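Local structure of CD180 antigen (3T6Q) at residues Ile69-Glu74 / Pro92-Ala97; Asp63-Gln68 / Thr85-Ala90. The protein may cooperate with MD-1 and TLR4 in the innate immune response of B cells to bacterial lipopolysaccharide, leading to NF-kappa-B activation. All coordinates share one frame; numbering follows the deposited sequence.

Contact 1: residues Ile69-Glu74 / Pro92-Ala97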
# COMPACT_ATOMS: atom_id res chain seq x y z
N ILE A 69 -12.56 2.67 8.07
CA ILE A 69 -13.55 2.92 7.05
C ILE A 69 -13.16 2.23 5.75
O ILE A 69 -12.07 2.49 5.23
CB ILE A 69 -13.70 4.44 6.78
CG1 ILE A 69 -14.13 5.15 8.05
CG2 ILE A 69 -14.67 4.68 5.62
CD1 ILE A 69 -13.81 6.67 7.99
N TYR A 70 -14.01 1.33 5.26
CA TYR A 70 -13.82 0.65 3.97
C TYR A 70 -14.66 1.26 2.87
O TYR A 70 -14.30 1.12 1.71
CB TYR A 70 -14.17 -0.85 4.10
CG TYR A 70 -13.19 -1.60 4.99
CD1 TYR A 70 -12.09 -2.26 4.43
CD2 TYR A 70 -13.34 -1.64 6.38
CE1 TYR A 70 -11.19 -2.97 5.23
CE2 TYR A 70 -12.42 -2.31 7.20
CZ TYR A 70 -11.35 -2.98 6.61
OH TYR A 70 -10.42 -3.69 7.39
N TRP A 71 -15.78 1.90 3.20
CA TRP A 71 -16.70 2.39 2.18
C TRP A 71 -17.12 3.82 2.45
O TRP A 71 -17.53 4.11 3.55
CB TRP A 71 -17.99 1.53 2.12
CG TRP A 71 -17.67 0.10 1.74
CD1 TRP A 71 -17.41 -0.98 2.60
CD2 TRP A 71 -17.47 -0.43 0.38
NE1 TRP A 71 -17.12 -2.12 1.87
CE2 TRP A 71 -17.13 -1.86 0.54
CE3 TRP A 71 -17.53 0.11 -0.89
CZ2 TRP A 71 -16.89 -2.68 -0.55
CZ3 TRP A 71 -17.29 -0.74 -1.98
CH2 TRP A 71 -16.98 -2.09 -1.81
N ILE A 72 -17.10 4.66 1.43
CA ILE A 72 -17.70 6.02 1.53
C ILE A 72 -18.78 6.14 0.45
O ILE A 72 -18.45 6.30 -0.73
CB ILE A 72 -16.65 7.14 1.33
CG1 ILE A 72 -15.42 6.87 2.21
CG2 ILE A 72 -17.27 8.53 1.64
CD1 ILE A 72 -14.36 7.99 2.16
N HIS A 73 -20.05 6.04 0.86
CA HIS A 73 -21.19 5.94 -0.07
C HIS A 73 -21.74 7.29 -0.47
O HIS A 73 -21.24 8.33 -0.01
CB HIS A 73 -22.30 5.04 0.50
CG HIS A 73 -21.92 3.56 0.61
ND1 HIS A 73 -21.14 2.94 -0.30
CD2 HIS A 73 -22.24 2.60 1.56
CE1 HIS A 73 -20.95 1.65 0.08
NE2 HIS A 73 -21.64 1.45 1.20
N GLU A 74 -22.74 7.28 -1.35
CA GLU A 74 -23.29 8.54 -1.92
C GLU A 74 -23.65 9.53 -0.82
O GLU A 74 -24.10 9.14 0.26
CB GLU A 74 -24.47 8.27 -2.86
CG GLU A 74 -25.70 7.68 -2.18
CD GLU A 74 -26.59 6.86 -3.11
OE1 GLU A 74 -27.68 6.47 -2.65
OE2 GLU A 74 -26.21 6.59 -4.27
N PRO A 92 -8.73 1.99 5.25
CA PRO A 92 -8.51 1.07 4.12
C PRO A 92 -9.63 1.12 3.05
O PRO A 92 -10.41 0.14 2.86
CB PRO A 92 -8.47 -0.31 4.82
CG PRO A 92 -9.45 -0.13 5.98
CD PRO A 92 -9.15 1.27 6.48
N LEU A 93 -9.69 2.23 2.32
CA LEU A 93 -10.87 2.53 1.52
C LEU A 93 -10.93 1.63 0.29
O LEU A 93 -9.98 1.55 -0.46
CB LEU A 93 -10.87 4.00 1.06
CG LEU A 93 -10.85 5.04 2.18
CD1 LEU A 93 -10.69 6.47 1.64
CD2 LEU A 93 -12.14 4.92 2.99
N ILE A 94 -12.07 1.00 0.08
CA ILE A 94 -12.32 0.20 -1.12
C ILE A 94 -12.95 1.07 -2.23
O ILE A 94 -12.62 0.92 -3.39
CB ILE A 94 -13.25 -1.00 -0.80
CG1 ILE A 94 -12.58 -1.88 0.28
CG2 ILE A 94 -13.56 -1.83 -2.07
CD1 ILE A 94 -13.54 -2.88 0.92
N PHE A 95 -13.85 1.97 -1.85
CA PHE A 95 -14.49 2.80 -2.88
C PHE A 95 -15.09 4.03 -2.28
O PHE A 95 -15.59 4.00 -1.18
CB PHE A 95 -15.62 2.03 -3.61
CG PHE A 95 -16.01 2.61 -4.97
CD1 PHE A 95 -15.22 2.38 -6.09
CD2 PHE A 95 -17.19 3.36 -5.12
CE1 PHE A 95 -15.58 2.90 -7.34
CE2 PHE A 95 -17.57 3.88 -6.36
CZ PHE A 95 -16.75 3.65 -7.47
N MET A 96 -15.10 5.09 -3.08
CA MET A 96 -15.66 6.34 -2.63
C MET A 96 -16.59 6.83 -3.74
O MET A 96 -16.19 6.96 -4.91
CB MET A 96 -14.50 7.32 -2.37
CG MET A 96 -14.97 8.73 -2.05
SD MET A 96 -13.53 9.72 -1.59
CE MET A 96 -14.34 11.12 -0.83
N ALA A 97 -17.84 7.06 -3.36
CA ALA A 97 -18.88 7.44 -4.32
C ALA A 97 -18.66 8.79 -4.99
O ALA A 97 -18.08 9.72 -4.40
CB ALA A 97 -20.23 7.40 -3.62
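Tyr70 and Trp71 meet Pro92, Ile94 and Phe95 where equivalent parts of LRR 2 and LRR 3 run side by side in a leucine-rich-repeat solenoid; strands 71-72 and 95-96, with strand 47-48 beyond, form a small parallel sheet. Three backbone hydrogen bonds join the two segments: Ile94 N to Tyr70 O (2.8 Å), Ile72 N to Phe95 O (3.1 Å) and Ala97 N to Ile72 O (2.8 Å).

Aromatic contacts centre on the indole of Trp71, on the same face of the sheet as Phe95. Ile94 lays CB over one face of the six-membered ring of Trp71, 4.0 Å from its centroid, and CG2 reaches CH2 at the rim. Phe95 CB touches the same indole at CZ3, but its phenyl ring leads away because CG stands anti to the backbone N (chi1 -160°). Ahead of the strands, a separate CH-pi contact sets Pro92 CG over the Tyr70 ring, 3.6 Å from the centroid. Tyr70 also packs on Arg66 of a second copy of the protein.

Aliphatic contacts make up the rest. On the other face of the sheet Ile72 CB meets Met96 CG; Leu93 lies alongside Ile69, and its CD2 methyl touches both Ile69 CG2 (3.7 Å) and Ile72 CD1 (3.9 Å).

Contact 2: residues Asp63-Gln68 / Thr85-Ala90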
# COMPACT_ATOMS: atom_id res chain seq x y z
N ASP A 63 -11.99 14.96 11.65
CA ASP A 63 -10.87 14.03 11.56
C ASP A 63 -11.35 12.58 11.80
O ASP A 63 -11.73 12.20 12.93
CB ASP A 63 -9.83 14.45 12.60
CG ASP A 63 -8.50 13.63 12.53
OD1 ASP A 63 -8.36 12.70 11.71
OD2 ASP A 63 -7.61 13.97 13.33
N LEU A 64 -11.29 11.79 10.73
CA LEU A 64 -11.66 10.37 10.72
C LEU A 64 -10.38 9.45 10.54
O LEU A 64 -10.47 8.34 10.02
CB LEU A 64 -12.65 10.16 9.59
CG LEU A 64 -13.97 10.97 9.73
CD1 LEU A 64 -14.72 10.98 8.41
CD2 LEU A 64 -14.83 10.46 10.86
N THR A 65 -9.23 9.93 10.98
CA THR A 65 -7.96 9.17 10.93
C THR A 65 -8.13 7.78 11.52
O THR A 65 -8.63 7.62 12.63
CB THR A 65 -6.86 9.90 11.73
OG1 THR A 65 -6.51 11.09 11.06
CG2 THR A 65 -5.60 8.99 11.92
N ARG A 66 -7.74 6.77 10.74
CA ARG A 66 -7.71 5.39 11.20
C ARG A 66 -9.03 4.97 11.93
O ARG A 66 -9.01 4.54 13.11
CB ARG A 66 -6.46 5.06 12.04
CG ARG A 66 -6.32 3.54 12.29
CD ARG A 66 -4.95 3.02 12.68
NE ARG A 66 -4.03 3.13 11.55
CZ ARG A 66 -3.75 2.15 10.70
NH1 ARG A 66 -2.91 2.40 9.72
NH2 ARG A 66 -4.32 0.96 10.79
N CYS A 67 -10.15 5.11 11.22
CA CYS A 67 -11.47 4.72 11.74
C CYS A 67 -11.98 3.41 11.14
O CYS A 67 -13.16 3.10 11.22
CB CYS A 67 -12.51 5.84 11.49
SG CYS A 67 -12.35 7.08 12.78
N GLN A 68 -11.08 2.66 10.49
CA GLN A 68 -11.46 1.39 9.86
C GLN A 68 -12.56 1.54 8.79
O GLN A 68 -13.40 0.64 8.58
CB GLN A 68 -11.81 0.35 10.95
CG GLN A 68 -10.61 -0.00 11.82
CD GLN A 68 -10.97 -0.91 12.97
OE1 GLN A 68 -10.72 -0.59 14.12
NE2 GLN A 68 -11.55 -2.07 12.66
N THR A 85 -11.66 21.35 6.57
CA THR A 85 -10.59 20.30 6.61
C THR A 85 -11.28 18.97 6.81
O THR A 85 -12.12 18.84 7.69
CB THR A 85 -9.60 20.56 7.77
OG1 THR A 85 -8.92 21.79 7.48
CG2 THR A 85 -8.51 19.43 7.93
N LEU A 86 -10.95 18.00 5.98
CA LEU A 86 -11.45 16.64 6.21
C LEU A 86 -10.22 15.68 6.23
O LEU A 86 -9.40 15.74 5.33
CB LEU A 86 -12.37 16.27 5.06
CG LEU A 86 -12.87 14.80 5.02
CD1 LEU A 86 -13.61 14.49 6.29
CD2 LEU A 86 -13.66 14.57 3.74
N VAL A 87 -10.09 14.88 7.29
CA VAL A 87 -8.91 13.98 7.39
C VAL A 87 -9.40 12.52 7.29
O VAL A 87 -10.10 12.05 8.18
CB VAL A 87 -8.21 14.16 8.73
CG1 VAL A 87 -6.89 13.37 8.79
CG2 VAL A 87 -7.92 15.65 9.02
N LEU A 88 -9.05 11.84 6.20
CA LEU A 88 -9.45 10.41 6.01
C LEU A 88 -8.23 9.49 6.03
O LEU A 88 -8.26 8.35 5.54
CB LEU A 88 -10.22 10.24 4.68
CG LEU A 88 -11.70 10.69 4.88
CD1 LEU A 88 -12.26 11.01 3.50
CD2 LEU A 88 -12.55 9.63 5.61
N THR A 89 -7.13 10.02 6.54
CA THR A 89 -5.86 9.32 6.60
C THR A 89 -5.97 7.94 7.27
O THR A 89 -6.65 7.81 8.28
CB THR A 89 -4.87 10.21 7.37
OG1 THR A 89 -4.60 11.35 6.53
CG2 THR A 89 -3.52 9.43 7.62
N ALA A 90 -5.29 6.96 6.69
CA ALA A 90 -5.08 5.63 7.29
C ALA A 90 -6.38 4.80 7.40
O ALA A 90 -6.55 3.99 8.33
CB ALA A 90 -4.38 5.69 8.64
O HOH W 1 -8.42 2.37 9.67
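Asp63 and Thr65 close over Val87 at the tight end of this contact. Asp63 CG is anti to the backbone N (chi1 -174°), which brings OD1 to 3.3 Å from Val87 CB; Thr65 OG1 comes equally near, 3.2 Å from Val87 CG1. The carboxylate oxygen has two donors from one residue: Thr65 N approaches on the anti side, 33° out of the carboxylate plane, completing an Asx turn, while the Thr65 hydroxyl meets the syn lone pair in an unusually short contact. Together they probably help to fix the rotation of the carboxylate. Outside the two segments, Asp63 OD2 pairs with a basic side chain on the chain of another protein.

On the inner side Leu64 and Leu88 run alongside each other into the core, with Leu64 CD1 3.8 Å from Leu88 CD2. Leu64 N donates to Val87 O at 2.8 Å, and Arg66 N to Thr89 O at 2.9 Å.

Packing is looser toward exposed Gln68, where a water bridges the segments, accepting from Gln68 N and donating to Ala90 O (2.8 Å). The Arg66 guanidinium spreads one face over Ala90 O, 4.0 Å above the plane, while its NE donates to the backbone of the other protein. Asn91 ties the turns together through bonds to the carbonyls of Leu64 and Leu88 and to Cys67 N. Inward leucines and this turn asparagine are typical of the LxxLxLxxN pattern of leucine-rich repeats, in which the outward strand residues vary between repeats.

Contacts 1 and 2 join the same two neighbouring repeats, LRR 2 and LRR 3, at successive places along each repeat, with centres 12 Å apart. Along the chain their segments alternate: 63-68, 69-74, 85-90, 92-97. Contact 2 includes strands of the long run of parallel strands, whereas contact 1 belongs to the three-stranded sheet farther from the centre of the chain. Between them lies shared hydrophobic core, where Ile69 CD1 meets Leu64 CB and Leu88 CD2, and Ile72 CD1 meets Leu88 CD1. The two repeats are thus held in parallel register at both places, and the chain of another protein reaches both contacts.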